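Side-chain contacts in isochorismatase family protein (PDB 2A67), which is of unknown function but belongs to the isochorismatase family and is probably a hydrolase: residues G60-S63 and W64-F67; H143-A146 and A147-I150; C114-T117 and T118-A122. All coordinates share one frame; numbering follows the deposited sequence.

Contact 1: G60-S63 and W64-F67; sequences GSDS and WQLF
Gly60 lies over one face of the Trp64 indole. Its backbone N sits 3.2 Å from Trp64 CD2, above the plane and displaced toward the rim. Its CA stands over the six-membered ring, 3.8 Å from the centroid, a CH-pi contact. The indole reaches this place because Trp64 CG is anti to the backbone N (chi1 162°) and the ring is turned broadside to the glycine. The backbone at Gly60 takes a positive phi, a shape that suits glycine, and the residue brings only backbone to the ring.

The chain then turns tightly through Ser61 to Gln65. Ser61 OG accepts from Trp64 N at 3.3 Å, with an N-H...O angle of 156°. The same hydroxyl is bonded to Pro58 O, and Ser63 OG gives it a weak bond as well. Gln65 N donates to Asp62 O at 3.2 Å. A weak bond from Gln65 N to Ser61 O supplements it.

Asp62 and Gln65 run side by side and point the same way, their carboxylate and amide planes 29° apart. Asp62 OD1 and Gln65 OE1 are 3.3 Å apart, but both are acceptors, so nothing bonds them directly. Lys14 NZ bonds Gln65 OE1 and also Asp62 O.

The turn is at the surface, in the long loop between strands 47-52 and 77-81. Backbone bonds tie Ser63 to Gly15 and Gln65 to Lys14, in the loop after strand 5-10, while beyond the turn Leu66 packs on Phe49 and Gln51 of strand 47-52 and Phe67 on Leu26 and Leu30 of helix 26-42.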
ATOM      1  N   GLY D  60     -13.528  -9.759 -20.756  1.00 25.68           N
ATOM      2  CA  GLY D  60     -14.830 -10.150 -21.288  1.00 26.76           C
ATOM      3  C   GLY D  60     -15.128 -11.642 -21.205  1.00 27.48           C
ATOM      4  O   GLY D  60     -16.259 -12.051 -21.498  1.00 28.79           O
ATOM      5  N   SER D  61     -14.145 -12.461 -20.810  1.00 26.07           N
ATOM      6  CA  SER D  61     -14.376 -13.926 -20.705  1.00 26.19           C
ATOM      7  C   SER D  61     -15.287 -14.282 -19.533  1.00 26.65           C
ATOM      8  O   SER D  61     -15.517 -13.470 -18.611  1.00 24.51           O
ATOM      9  CB  SER D  61     -13.037 -14.682 -20.534  1.00 25.96           C
ATOM     10  OG  SER D  61     -12.528 -14.367 -19.231  1.00 25.28           O
ATOM     11  N   ASP D  62     -15.763 -15.519 -19.509  1.00 27.07           N
ATOM     12  CA  ASP D  62     -16.605 -15.942 -18.389  1.00 29.50           C
ATOM     13  C   ASP D  62     -15.910 -15.785 -17.042  1.00 30.75           C
ATOM     14  O   ASP D  62     -16.534 -15.377 -16.071  1.00 31.83           O
ATOM     15  CB  ASP D  62     -17.120 -17.355 -18.541  1.00 29.03           C
ATOM     16  CG  ASP D  62     -18.138 -17.479 -19.616  1.00 29.58           C
ATOM     17  OD1 ASP D  62     -18.703 -16.476 -20.063  1.00 29.90           O
ATOM     18  OD2 ASP D  62     -18.383 -18.604 -20.038  1.00 33.76           O
ATOM     19  N   SER D  63     -14.625 -16.099 -17.000  1.00 30.82           N
ATOM     20  CA  SER D  63     -13.865 -16.057 -15.752  1.00 31.88           C
ATOM     21  C   SER D  63     -13.633 -14.601 -15.242  1.00 31.77           C
ATOM     22  O   SER D  63     -13.581 -14.357 -14.021  1.00 31.63           O
ATOM     23  CB  SER D  63     -12.563 -16.885 -15.884  1.00 32.60           C
ATOM     24  OG  SER D  63     -11.549 -16.134 -16.534  1.00 35.22           O
ATOM     25  N   TRP D  64     -13.509 -13.651 -16.178  1.00 30.60           N
ATOM     26  CA  TRP D  64     -13.402 -12.217 -15.878  1.00 29.03           C
ATOM     27  C   TRP D  64     -14.722 -11.593 -15.356  1.00 29.61           C
ATOM     28  O   TRP D  64     -14.704 -10.497 -14.730  1.00 30.46           O
ATOM     29  CB  TRP D  64     -12.941 -11.505 -17.149  1.00 28.12           C
ATOM     30  CG  TRP D  64     -13.134 -10.042 -17.275  1.00 25.81           C
ATOM     31  CD1 TRP D  64     -12.185  -9.073 -17.070  1.00 25.15           C
ATOM     32  CD2 TRP D  64     -14.328  -9.352 -17.651  1.00 28.07           C
ATOM     33  NE1 TRP D  64     -12.715  -7.839 -17.279  1.00 26.91           N
ATOM     34  CE2 TRP D  64     -14.033  -7.975 -17.635  1.00 26.80           C
ATOM     35  CE3 TRP D  64     -15.632  -9.759 -17.958  1.00 26.81           C
ATOM     36  CZ2 TRP D  64     -14.990  -6.992 -17.961  1.00 25.91           C
ATOM     37  CZ3 TRP D  64     -16.564  -8.802 -18.286  1.00 24.93           C
ATOM     38  CH2 TRP D  64     -16.241  -7.433 -18.284  1.00 25.65           C
ATOM     39  N   GLN D  65     -15.856 -12.245 -15.597  1.00 29.18           N
ATOM     40  CA  GLN D  65     -17.128 -11.645 -15.200  1.00 29.26           C
ATOM     41  C   GLN D  65     -17.221 -11.670 -13.679  1.00 29.92           C
ATOM     42  O   GLN D  65     -16.551 -12.490 -13.028  1.00 28.66           O
ATOM     43  CB  GLN D  65     -18.326 -12.387 -15.805  1.00 29.13           C
ATOM     44  CG  GLN D  65     -18.447 -12.436 -17.364  1.00 27.08           C
ATOM     45  CD  GLN D  65     -19.703 -13.165 -17.759  1.00 28.90           C
ATOM     46  OE1 GLN D  65     -19.717 -14.391 -17.711  1.00 31.26           O
ATOM     47  NE2 GLN D  65     -20.785 -12.430 -18.134  1.00 23.52           N
ATOM     48  N   LEU D  66     -18.087 -10.785 -13.145  1.00 30.70           N
ATOM     49  CA  LEU D  66     -18.401 -10.660 -11.729  1.00 32.27           C
ATOM     50  C   LEU D  66     -19.191 -11.860 -11.264  1.00 33.39           C
ATOM     51  O   LEU D  66     -19.984 -12.443 -12.020  1.00 32.89           O
ATOM     52  CB  LEU D  66     -19.217  -9.363 -11.457  1.00 31.44           C
ATOM     53  CG  LEU D  66     -18.615  -8.008 -11.871  1.00 30.20           C
ATOM     54  CD1 LEU D  66     -19.583  -6.830 -11.765  1.00 34.91           C
ATOM     55  CD2 LEU D  66     -17.347  -7.718 -11.122  1.00 26.94           C
ATOM     56  N   PHE D  67     -18.937 -12.273 -10.030  1.00 34.80           N
ATOM     57  CA  PHE D  67     -19.710 -13.347  -9.431  1.00 36.81           C
ATOM     58  C   PHE D  67     -21.171 -13.067  -9.666  1.00 38.14           C
ATOM     59  O   PHE D  67     -21.625 -11.942  -9.428  1.00 38.85           O
ATOM     60  CB  PHE D  67     -19.486 -13.360  -7.923  1.00 36.50           C
ATOM     61  CG  PHE D  67     -18.103 -13.761  -7.537  1.00 36.76           C
ATOM     62  CD1 PHE D  67     -17.669 -15.074  -7.728  1.00 36.23           C
ATOM     63  CD2 PHE D  67     -17.236 -12.840  -6.985  1.00 36.31           C
ATOM     64  CE1 PHE D  67     -16.387 -15.456  -7.363  1.00 36.73           C
ATOM     65  CE2 PHE D  67     -15.951 -13.217  -6.612  1.00 37.72           C
ATOM     66  CZ  PHE D  67     -15.522 -14.529  -6.821  1.00 37.16           C
TER

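Contact 2: H143-A146 and A147-I150; sequences HLTA and AQII
Ile149 N donates to Thr145 O at 3.1 Å as the extended chain at Leu144 and Thr145 passes into helix 146-157. The next bond of the helix, from Ile150 N to Ala146 O, is 2.9 Å long.

The side chains of Thr145 and Gln148 cross at about a right angle and exchange bonds. Thr145 OG1 lies between its own backbone N and carbonyl carbon (chi1 56°), which aims it into the first turn. There it accepts from Gln148 N at 3.2 Å. In return Thr145 N donates to Gln148 OE1 at 2.9 Å, with an N-H...O angle of 163°. The donor lies in the carbonyl plane of the amide, on a lone pair. A weak bond from Thr145 OG1 to the same OE1 adds to the grip. These bonds help to hold the glutamine amide in place and satisfy an N-H of the first turn.

Leu144 flanks the polar pair. Its CB comes 3.9 Å from Ile149 CG1, an apolar contact five residues along. Its CG and CD1 lie against the end of Gln148. Leu144 also packs on Gln148 of the second subunit, and Gln148 on Leu144 of that subunit. Ile149 touches His152 of that subunit, so the helix start lies at the dimer interface.

Asp140 OD1 accepts from Ala146 N, at the first residue of the helix. Thr145 is the N-cap, and the reciprocal bonds with Gln148 make a capping box, a motif that marks and closes the N-terminus of an alpha-helix.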
ATOM      1  N   HIS D 143       2.233 -19.581   3.593  1.00 38.87           N
ATOM      2  CA  HIS D 143       2.963 -19.132   4.799  1.00 38.72           C
ATOM      3  C   HIS D 143       2.019 -18.672   5.928  1.00 37.50           C
ATOM      4  O   HIS D 143       2.324 -18.805   7.106  1.00 37.66           O
ATOM      5  CB  HIS D 143       3.948 -18.010   4.459  1.00 40.01           C
ATOM      6  CG  HIS D 143       4.990 -18.392   3.447  1.00 42.81           C
ATOM      7  ND1 HIS D 143       6.245 -18.855   3.802  1.00 45.94           N
ATOM      8  CD2 HIS D 143       4.968 -18.368   2.092  1.00 44.64           C
ATOM      9  CE1 HIS D 143       6.944 -19.113   2.712  1.00 45.87           C
ATOM     10  NE2 HIS D 143       6.194 -18.827   1.660  1.00 48.31           N
ATOM     11  N   LEU D 144       0.874 -18.113   5.550  1.00 35.65           N
ATOM     12  CA  LEU D 144      -0.076 -17.543   6.483  1.00 34.03           C
ATOM     13  C   LEU D 144      -1.448 -17.948   5.991  1.00 33.77           C
ATOM     14  O   LEU D 144      -1.641 -18.110   4.796  1.00 34.18           O
ATOM     15  CB  LEU D 144       0.038 -16.009   6.439  1.00 34.08           C
ATOM     16  CG  LEU D 144       0.717 -15.093   7.470  1.00 35.04           C
ATOM     17  CD1 LEU D 144       1.767 -15.708   8.336  1.00 32.54           C
ATOM     18  CD2 LEU D 144       1.209 -13.740   6.839  1.00 32.74           C
ATOM     19  N   THR D 145      -2.403 -18.140   6.895  1.00 32.35           N
ATOM     20  CA  THR D 145      -3.772 -18.454   6.458  1.00 32.13           C
ATOM     21  C   THR D 145      -4.435 -17.163   5.987  1.00 31.89           C
ATOM     22  O   THR D 145      -3.963 -16.081   6.337  1.00 31.31           O
ATOM     23  CB  THR D 145      -4.621 -18.984   7.620  1.00 32.18           C
ATOM     24  OG1 THR D 145      -4.612 -18.022   8.688  1.00 29.19           O
ATOM     25  CG2 THR D 145      -4.077 -20.337   8.125  1.00 31.43           C
ATOM     26  N   ALA D 146      -5.526 -17.282   5.229  1.00 32.12           N
ATOM     27  CA  ALA D 146      -6.359 -16.137   4.838  1.00 32.24           C
ATOM     28  C   ALA D 146      -6.770 -15.324   6.049  1.00 32.03           C
ATOM     29  O   ALA D 146      -6.674 -14.104   6.016  1.00 30.48           O
ATOM     30  CB  ALA D 146      -7.586 -16.594   4.113  1.00 32.83           C
ATOM     31  N   ALA D 147      -7.187 -16.012   7.117  1.00 31.45           N
ATOM     32  CA  ALA D 147      -7.563 -15.359   8.388  1.00 31.29           C
ATOM     33  C   ALA D 147      -6.442 -14.452   8.976  1.00 30.96           C
ATOM     34  O   ALA D 147      -6.695 -13.340   9.428  1.00 29.94           O
ATOM     35  CB  ALA D 147      -7.996 -16.406   9.402  1.00 31.22           C
ATOM     36  N   GLN D 148      -5.198 -14.925   8.953  1.00 30.34           N
ATOM     37  CA  GLN D 148      -4.065 -14.168   9.495  1.00 29.26           C
ATOM     38  C   GLN D 148      -3.726 -12.963   8.621  1.00 29.41           C
ATOM     39  O   GLN D 148      -3.387 -11.874   9.138  1.00 29.00           O
ATOM     40  CB  GLN D 148      -2.816 -15.061   9.564  1.00 29.75           C
ATOM     41  CG  GLN D 148      -2.836 -16.168  10.600  1.00 29.39           C
ATOM     42  CD  GLN D 148      -1.563 -16.976  10.541  1.00 29.01           C
ATOM     43  OE1 GLN D 148      -1.317 -17.682   9.567  1.00 31.18           O
ATOM     44  NE2 GLN D 148      -0.728 -16.845  11.551  1.00 27.84           N
ATOM     45  N   ILE D 149      -3.796 -13.170   7.303  1.00 29.06           N
ATOM     46  CA  ILE D 149      -3.566 -12.099   6.306  1.00 29.16           C
ATOM     47  C   ILE D 149      -4.606 -10.986   6.435  1.00 29.85           C
ATOM     48  O   ILE D 149      -4.255  -9.796   6.442  1.00 29.94           O
ATOM     49  CB  ILE D 149      -3.553 -12.615   4.841  1.00 29.74           C
ATOM     50  CG1 ILE D 149      -2.422 -13.645   4.620  1.00 29.77           C
ATOM     51  CG2 ILE D 149      -3.425 -11.391   3.837  1.00 27.82           C
ATOM     52  CD1 ILE D 149      -2.645 -14.505   3.368  1.00 27.78           C
ATOM     53  N   ILE D 150      -5.876 -11.389   6.524  1.00 30.53           N
ATOM     54  CA  ILE D 150      -6.983 -10.464   6.739  1.00 30.49           C
ATOM     55  C   ILE D 150      -6.838  -9.690   8.033  1.00 31.61           C
ATOM     56  O   ILE D 150      -6.985  -8.464   8.032  1.00 31.83           O
ATOM     57  CB  ILE D 150      -8.342 -11.167   6.676  1.00 30.82           C
ATOM     58  CG1 ILE D 150      -8.676 -11.519   5.230  1.00 28.57           C
ATOM     59  CG2 ILE D 150      -9.455 -10.233   7.214  1.00 30.06           C
ATOM     60  CD1 ILE D 150      -9.657 -12.647   5.067  1.00 28.75           C
TER

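Contact 3: C114-T117 and T118-A122; sequences CVDT and TIRMA
Asp116 and Arg120 meet in a salt bridge one helical turn apart. Arg120 NE donates to Asp116 OD1 at 2.7 Å. It comes to the syn side of that oxygen, 20° out of the carboxylate plane. Arg120 NH2 also donates to Asp116 OD2, at 2.9 Å, though the position of OD2 is less certain. The guanidinium thus presents its edge to the acid, with the two planes 35° apart. Asp116 CG is anti to the backbone N (chi1 -176°), and the arginine chain runs extended from CG to NE to reach it.

Farther round the helix, Thr118 OG1 folds back on the backbone. It donates to Cys114 O at 2.6 Å, nearly in line with the C=O bond. Thr118 N donates to the same oxygen at 3.1 Å, so two donors grip Cys114 O. On another side of the helix Val115 and Ile119 lie alongside each other, with Val115 CG1 3.8 Å from Ile119 CD1.

Partners outside the segments hold these groups. Ala86 N bonds Thr118 OG1, and Trp157 NE1 bonds Asp116 OD2, with the same caution about that oxygen. Asp116 and Arg120 of the second subunit form salt bridges with Arg120 and Asp116 here. Arg120 NH1 also bonds Glu112 O and Thr117 OG1 of that subunit, a hydroxyl that bonds Phe113 O of its own chain too. The acids and arginines therefore form a buried charge network, which would probably favour their ionised forms.

Helix 111-125 is the crossover helix of the beta-alpha-beta unit between strands 103-109 and 128-137. Val115 and Ile119 pack on Met131 of strand 128-137 and on Trp157 of helix 146-157. Thr118 packs on Leu8 and Ile10 of strand 5-10.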
ATOM      1  N   CYS D 114      -4.671  -6.226  -4.389  1.00 27.58           N
ATOM      2  CA  CYS D 114      -5.392  -5.144  -5.046  1.00 29.85           C
ATOM      3  C   CYS D 114      -6.159  -4.257  -4.068  1.00 26.25           C
ATOM      4  O   CYS D 114      -6.315  -3.058  -4.327  1.00 25.73           O
ATOM      5  CB  CYS D 114      -6.430  -5.687  -6.030  1.00 31.28           C
ATOM      6  SG  CYS D 114      -5.844  -7.049  -7.137  1.00 47.06           S
ATOM      7  N   VAL D 115      -6.657  -4.850  -2.997  1.00 25.22           N
ATOM      8  CA  VAL D 115      -7.437  -4.089  -2.017  1.00 25.34           C
ATOM      9  C   VAL D 115      -6.484  -3.180  -1.213  1.00 25.34           C
ATOM     10  O   VAL D 115      -6.691  -1.952  -1.143  1.00 26.20           O
ATOM     11  CB  VAL D 115      -8.308  -5.031  -1.076  1.00 26.52           C
ATOM     12  CG1 VAL D 115      -9.135  -4.219  -0.090  1.00 25.38           C
ATOM     13  CG2 VAL D 115      -9.267  -5.894  -1.905  1.00 25.58           C
ATOM     14  N   ASP D 116      -5.465  -3.791  -0.596  1.00 23.63           N
ATOM     15  CA  ASP D 116      -4.488  -3.023   0.143  1.00 24.10           C
ATOM     16  C   ASP D 116      -3.903  -1.893  -0.674  1.00 24.00           C
ATOM     17  O   ASP D 116      -3.834  -0.737  -0.226  1.00 23.49           O
ATOM     18  CB  ASP D 116      -3.399  -3.949   0.709  1.00 21.59           C
ATOM     19  CG  ASP D 116      -2.410  -3.234   1.556  1.00 24.45           C
ATOM     20  OD1 ASP D 116      -1.679  -2.411   0.988  1.00 27.96           O
ATOM     21  OD2 ASP D 116      -2.323  -3.462   2.797  1.00 24.46           O
ATOM     22  N   THR D 117      -3.521  -2.194  -1.912  1.00 23.53           N
ATOM     23  CA  THR D 117      -2.915  -1.168  -2.747  1.00 22.58           C
ATOM     24  C   THR D 117      -3.869  -0.043  -3.052  1.00 22.79           C
ATOM     25  O   THR D 117      -3.498   1.108  -2.985  1.00 24.62           O
ATOM     26  CB  THR D 117      -2.398  -1.787  -4.112  1.00 23.37           C
ATOM     27  OG1 THR D 117      -1.685  -3.009  -3.810  1.00 25.58           O
ATOM     28  CG2 THR D 117      -1.416  -0.803  -4.784  1.00 23.53           C
ATOM     29  N   THR D 118      -5.087  -0.355  -3.450  1.00 23.24           N
ATOM     30  CA  THR D 118      -6.056   0.679  -3.825  1.00 25.75           C
ATOM     31  C   THR D 118      -6.416   1.625  -2.583  1.00 24.96           C
ATOM     32  O   THR D 118      -6.594   2.817  -2.753  1.00 26.26           O
ATOM     33  CB  THR D 118      -7.303  -0.008  -4.413  1.00 26.37           C
ATOM     34  OG1 THR D 118      -6.862  -0.830  -5.538  1.00 29.76           O
ATOM     35  CG2 THR D 118      -8.375   1.037  -4.885  1.00 26.90           C
ATOM     36  N   ILE D 119      -6.417   1.061  -1.385  1.00 24.73           N
ATOM     37  CA  ILE D 119      -6.687   1.801  -0.103  1.00 25.35           C
ATOM     38  C   ILE D 119      -5.537   2.792   0.173  1.00 25.25           C
ATOM     39  O   ILE D 119      -5.782   3.975   0.325  1.00 25.45           O
ATOM     40  CB  ILE D 119      -6.854   0.831   1.065  1.00 24.88           C
ATOM     41  CG1 ILE D 119      -8.222   0.126   0.953  1.00 22.45           C
ATOM     42  CG2 ILE D 119      -6.728   1.582   2.458  1.00 24.82           C
ATOM     43  CD1 ILE D 119      -8.310  -1.069   1.934  1.00 20.27           C
ATOM     44  N   ARG D 120      -4.294   2.312   0.127  1.00 24.82           N
ATOM     45  CA  ARG D 120      -3.089   3.161   0.310  1.00 25.47           C
ATOM     46  C   ARG D 120      -3.001   4.216  -0.761  1.00 25.65           C
ATOM     47  O   ARG D 120      -2.732   5.379  -0.451  1.00 26.05           O
ATOM     48  CB  ARG D 120      -1.798   2.327   0.357  1.00 25.93           C
ATOM     49  CG  ARG D 120      -1.881   1.270   1.473  1.00 24.61           C
ATOM     50  CD  ARG D 120      -0.530   0.863   1.982  1.00 22.43           C
ATOM     51  NE  ARG D 120      -0.612  -0.499   2.562  1.00 21.67           N
ATOM     52  CZ  ARG D 120       0.082  -0.921   3.619  1.00 21.78           C
ATOM     53  NH1 ARG D 120       0.935  -0.108   4.272  1.00 20.45           N
ATOM     54  NH2 ARG D 120      -0.068  -2.182   4.033  1.00 21.99           N
HETATM   55  N   MSE D 121      -3.300   3.836  -2.002  1.00 23.46           N
HETATM   56  CA  MSE D 121      -3.351   4.827  -3.089  1.00 24.75           C
HETATM   57  C   MSE D 121      -4.471   5.897  -2.917  1.00 23.71           C
HETATM   58  O   MSE D 121      -4.225   7.077  -3.097  1.00 22.19           O
HETATM   59  CB  MSE D 121      -3.475   4.096  -4.446  1.00 26.48           C
HETATM   60  CG  MSE D 121      -3.330   4.999  -5.629  1.00 33.49           C
HETATM   61 SE   MSE D 121      -1.449   5.638  -5.968  1.00 49.44          SE
HETATM   62  CE  MSE D 121      -0.643   4.549  -5.175  1.00 18.97           C
ATOM     63  N   ALA D 122      -5.692   5.449  -2.683  1.00 22.62           N
ATOM     64  CA  ALA D 122      -6.818   6.325  -2.582  1.00 22.95           C
ATOM     65  C   ALA D 122      -6.532   7.285  -1.413  1.00 22.31           C
ATOM     66  O   ALA D 122      -6.751   8.456  -1.568  1.00 23.71           O
ATOM     67  CB  ALA D 122      -8.062   5.515  -2.291  1.00 22.85           C
TER

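The three contacts differ in depth. Contact 3 is buried, about 9 Å from the chain centre to its own centre. Contact 2 is partly buried, and contact 1 lies at the surface. Contact 2 is the start of helix 146-157 and contact 3 lies on the neighbouring helix 111-125. Both touch the second subunit. Their nearest atoms are about 8 Å apart. Contact 1 is a loop turn that meets no other chain of the assembly. The chemistry follows position: charge pairing along the helix and across to the second subunit in contact 3, neutral hydroxyl and amide capping in contact 2, and backbone packed on an indole in contact 1.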